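Local coordinates for protein NAD-dependent L-serine dehydrogenase (Pseudomonas aeruginosa, PDB 3OBB) that catalyses the NAD-dependent oxidation of L-serine and methyl-L-serine, works as a homotetramer and is possibly involved in serine catabolism, at residues A[3-15]-A[22-34]. Numbering follows the deposited sequence.
Sequences MKQIAFIGLGHMG and LLKAGYLLNVFDL. With ACT (acetate ion), chain B; EDO (1,2-ethanediol), chain E.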
# COMPACT_ATOMS: atom_id res chain seq x y z
N MSE A 3 15.68 45.31 24.54
CA MSE A 3 14.33 44.88 24.08
C MSE A 3 13.67 43.92 25.08
O MSE A 3 13.57 44.21 26.27
CB MSE A 3 14.41 44.22 22.70
CG MSE A 3 14.89 45.12 21.58
SE MSE A 3 13.62 45.07 20.09
CE MSE A 3 13.00 46.94 20.22
N LYS A 4 13.20 42.78 24.57
CA LYS A 4 12.70 41.71 25.42
C LYS A 4 13.83 40.67 25.62
O LYS A 4 14.66 40.46 24.71
CB LYS A 4 11.44 41.08 24.81
CG LYS A 4 10.46 42.09 24.18
CD LYS A 4 9.43 41.40 23.31
CE LYS A 4 9.18 42.20 22.02
NZ LYS A 4 8.43 41.45 20.95
N GLN A 5 13.89 40.09 26.82
CA GLN A 5 14.79 38.98 27.09
C GLN A 5 14.17 37.63 26.66
O GLN A 5 13.17 37.18 27.23
CB GLN A 5 15.17 38.95 28.57
CG GLN A 5 16.13 37.83 28.96
CD GLN A 5 17.54 38.04 28.42
OE1 GLN A 5 18.20 39.04 28.73
NE2 GLN A 5 18.00 37.10 27.62
N ILE A 6 14.79 36.99 25.67
CA ILE A 6 14.37 35.68 25.17
C ILE A 6 15.29 34.57 25.70
O ILE A 6 16.50 34.73 25.72
CB ILE A 6 14.34 35.63 23.62
CG1 ILE A 6 13.12 36.36 23.05
CG2 ILE A 6 14.26 34.20 23.12
CD1 ILE A 6 13.06 37.86 23.30
N ALA A 7 14.71 33.47 26.17
CA ALA A 7 15.49 32.26 26.38
C ALA A 7 15.24 31.31 25.19
O ALA A 7 14.10 31.10 24.80
CB ALA A 7 15.12 31.59 27.70
N PHE A 8 16.32 30.80 24.58
CA PHE A 8 16.20 29.90 23.43
C PHE A 8 16.83 28.56 23.80
O PHE A 8 18.04 28.46 24.07
CB PHE A 8 16.85 30.49 22.17
CG PHE A 8 16.25 30.01 20.87
CD1 PHE A 8 16.47 28.72 20.40
CD2 PHE A 8 15.48 30.87 20.09
CE1 PHE A 8 15.91 28.28 19.20
CE2 PHE A 8 14.93 30.45 18.86
CZ PHE A 8 15.14 29.15 18.42
N ILE A 9 16.00 27.53 23.85
CA ILE A 9 16.46 26.20 24.21
C ILE A 9 16.47 25.33 22.93
O ILE A 9 15.44 25.13 22.28
CB ILE A 9 15.60 25.59 25.37
CG1 ILE A 9 15.81 26.41 26.66
CG2 ILE A 9 15.97 24.15 25.66
CD1 ILE A 9 14.61 27.23 27.05
N GLY A 10 17.66 24.86 22.56
CA GLY A 10 17.80 24.00 21.40
C GLY A 10 18.44 24.77 20.27
O GLY A 10 17.79 25.63 19.65
N LEU A 11 19.71 24.48 20.02
CA LEU A 11 20.49 25.12 18.97
C LEU A 11 20.98 24.11 17.91
O LEU A 11 22.15 24.12 17.51
CB LEU A 11 21.65 25.92 19.57
CG LEU A 11 21.35 26.87 20.73
CD1 LEU A 11 22.67 27.28 21.42
CD2 LEU A 11 20.58 28.09 20.27
N GLY A 12 20.08 23.26 17.43
CA GLY A 12 20.45 22.30 16.42
C GLY A 12 20.35 22.95 15.05
O GLY A 12 20.48 24.19 14.91
N HIS A 13 20.11 22.10 14.06
CA HIS A 13 20.04 22.45 12.64
C HIS A 13 19.13 23.66 12.38
O HIS A 13 19.47 24.55 11.60
CB HIS A 13 19.46 21.24 11.89
CG HIS A 13 19.97 21.09 10.49
ND1 HIS A 13 19.15 20.72 9.43
CD2 HIS A 13 21.21 21.25 9.97
CE1 HIS A 13 19.86 20.66 8.33
NE2 HIS A 13 21.12 20.96 8.62
N MSE A 14 17.97 23.63 13.02
CA MSE A 14 16.99 24.67 12.89
C MSE A 14 17.10 25.72 14.00
O MSE A 14 16.99 26.93 13.74
CB MSE A 14 15.61 24.04 12.88
CG MSE A 14 15.43 22.99 11.77
SE MSE A 14 15.41 23.81 10.04
CE MSE A 14 13.65 24.65 10.13
N GLY A 15 17.34 25.26 15.24
CA GLY A 15 17.43 26.15 16.39
C GLY A 15 18.51 27.23 16.26
O GLY A 15 18.27 28.42 16.54
N LEU A 22 16.83 35.94 15.57
CA LEU A 22 16.35 36.78 16.68
C LEU A 22 17.39 37.81 17.12
O LEU A 22 17.07 38.98 17.26
CB LEU A 22 15.86 35.93 17.85
CG LEU A 22 14.59 35.13 17.54
CD1 LEU A 22 14.15 34.35 18.77
CD2 LEU A 22 13.47 36.06 17.08
N LEU A 23 18.64 37.37 17.30
CA LEU A 23 19.77 38.28 17.55
C LEU A 23 19.91 39.38 16.49
O LEU A 23 20.16 40.53 16.82
CB LEU A 23 21.09 37.49 17.59
CG LEU A 23 21.45 36.69 18.83
CD1 LEU A 23 22.80 36.00 18.63
CD2 LEU A 23 21.45 37.56 20.05
N LYS A 24 19.79 39.02 15.21
CA LYS A 24 19.97 40.00 14.15
C LYS A 24 18.83 41.02 14.20
O LYS A 24 19.04 42.19 13.88
CB LYS A 24 20.00 39.32 12.77
CG LYS A 24 21.21 38.42 12.47
CD LYS A 24 20.73 37.28 11.56
CE LYS A 24 21.59 37.04 10.31
NZ LYS A 24 23.05 36.87 10.57
N ALA A 25 17.64 40.56 14.58
CA ALA A 25 16.47 41.41 14.85
C ALA A 25 16.62 42.31 16.10
O ALA A 25 15.82 43.20 16.30
CB ALA A 25 15.24 40.56 14.98
N GLY A 26 17.63 42.07 16.93
CA GLY A 26 17.91 42.96 18.05
C GLY A 26 17.44 42.47 19.41
O GLY A 26 17.52 43.20 20.39
N TYR A 27 16.94 41.24 19.50
CA TYR A 27 16.61 40.69 20.81
C TYR A 27 17.85 40.28 21.59
O TYR A 27 18.91 40.03 20.99
CB TYR A 27 15.65 39.50 20.67
CG TYR A 27 14.34 39.92 20.06
CD1 TYR A 27 14.10 39.76 18.68
CD2 TYR A 27 13.35 40.50 20.85
CE1 TYR A 27 12.90 40.18 18.12
CE2 TYR A 27 12.14 40.90 20.29
CZ TYR A 27 11.93 40.74 18.93
OH TYR A 27 10.75 41.16 18.40
N LEU A 28 17.72 40.25 22.91
CA LEU A 28 18.74 39.69 23.80
C LEU A 28 18.39 38.24 24.06
O LEU A 28 17.26 37.92 24.47
CB LEU A 28 18.79 40.46 25.13
CG LEU A 28 18.79 41.98 25.03
CD1 LEU A 28 18.86 42.59 26.40
CD2 LEU A 28 19.95 42.45 24.18
N LEU A 29 19.35 37.34 23.83
CA LEU A 29 19.07 35.93 24.04
C LEU A 29 20.00 35.34 25.07
O LEU A 29 21.19 35.60 25.04
CB LEU A 29 19.20 35.12 22.74
CG LEU A 29 18.47 35.39 21.39
CD1 LEU A 29 18.18 34.06 20.73
CD2 LEU A 29 17.20 36.19 21.46
N ASN A 30 19.44 34.55 25.98
CA ASN A 30 20.20 33.55 26.73
C ASN A 30 19.93 32.23 26.05
O ASN A 30 18.77 31.89 25.83
CB ASN A 30 19.76 33.45 28.19
CG ASN A 30 19.69 34.79 28.87
OD1 ASN A 30 18.66 35.17 29.44
ND2 ASN A 30 20.78 35.55 28.78
N VAL A 31 20.98 31.48 25.73
CA VAL A 31 20.81 30.24 24.96
C VAL A 31 21.30 29.01 25.73
O VAL A 31 22.19 29.10 26.59
CB VAL A 31 21.47 30.33 23.55
CG1 VAL A 31 20.83 31.44 22.74
CG2 VAL A 31 23.02 30.53 23.62
N PHE A 32 20.70 27.86 25.45
CA PHE A 32 21.21 26.60 25.95
C PHE A 32 20.96 25.52 24.94
O PHE A 32 19.90 25.45 24.30
CB PHE A 32 20.64 26.20 27.34
CG PHE A 32 21.29 24.95 27.91
CD1 PHE A 32 20.64 23.71 27.82
CD2 PHE A 32 22.57 25.01 28.45
CE1 PHE A 32 21.25 22.55 28.32
CE2 PHE A 32 23.19 23.86 28.93
CZ PHE A 32 22.52 22.62 28.86
N ASP A 33 21.98 24.68 24.80
CA ASP A 33 21.94 23.46 24.03
C ASP A 33 22.90 22.46 24.67
O ASP A 33 23.82 22.85 25.40
CB ASP A 33 22.37 23.73 22.60
CG ASP A 33 22.11 22.55 21.68
OD1 ASP A 33 20.96 22.40 21.22
OD2 ASP A 33 23.06 21.76 21.47
N LEU A 34 22.69 21.18 24.38
CA LEU A 34 23.56 20.11 24.88
C LEU A 34 24.97 20.05 24.26
O LEU A 34 25.86 19.42 24.80
CB LEU A 34 22.86 18.77 24.63
CG LEU A 34 22.12 17.94 25.69
CD1 LEU A 34 21.53 18.75 26.85
CD2 LEU A 34 21.06 17.17 24.94
C ACT B . 15.60 20.01 9.31
O ACT B . 15.86 19.95 8.09
OXT ACT B . 16.58 19.99 10.10
CH3 ACT B . 14.18 20.09 9.82
C1 EDO E . 21.91 18.52 15.42
O1 EDO E . 22.56 19.37 14.47
C2 EDO E . 20.48 18.17 14.97
O2 EDO E . 19.64 19.32 14.81
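I6 N gives a hydrogen bond to L28 O and I6 O receives N30 N; F8 repeats the pattern with N30 O and F32 N, and G10 N closes the series on F32 O at 2.9 Å. These five backbone bonds join the parallel strands 5-9 and 28-32. The CA atoms of L29, A7, V31 and I9 add CA-H...O contacts with the same carbonyls.

Apolar packing lies on the face carrying I6, F8, L29 and V31. L29 runs alongside I6, its CD2 3.6 Å from I6 CB, while its CD1 approaches F8 CB. The F8 ring, swung away from its backbone N (chi1 -152°), takes L22 CD1 at its edge, 4.0 Å from F8 CD2. The last turn of helix 15-24 is thereby packed against the strand. I6 CD1 reaches Y27 CD2 at 3.6 Å, and above the face of this tyrosine ring the selenium of M3 makes a distant Met-aromatic contact. Together these elements form the first beta-alpha-beta unit of the Rossmann-type NAD domain. G10, G12 and G15 fit its GxGxxG strand-turn-helix pattern, and nearly all of both segments belongs to the NAD(+)-binding region. A Schellman motif at G26 leads the chain out of the helix towards the second strand.

D33, with CG anti to its backbone N (chi1 -170°), brings OD1 within 2.7 Å of L11 N in a nearly straight bond that arrives from above the carboxylate plane. The L11 and D33 side chains pass one another antiparallel, L11 CD1 touching both D33 CB and V31 CB. On the other sheet face, the Q5 and N30 amides lie almost parallel (6° apart), one over the other, with N30 OD1 above Q5 NE2 at 2.7 Å. The N-H does not point at this oxygen; Q5 NE2 instead bonds weakly to I6 O.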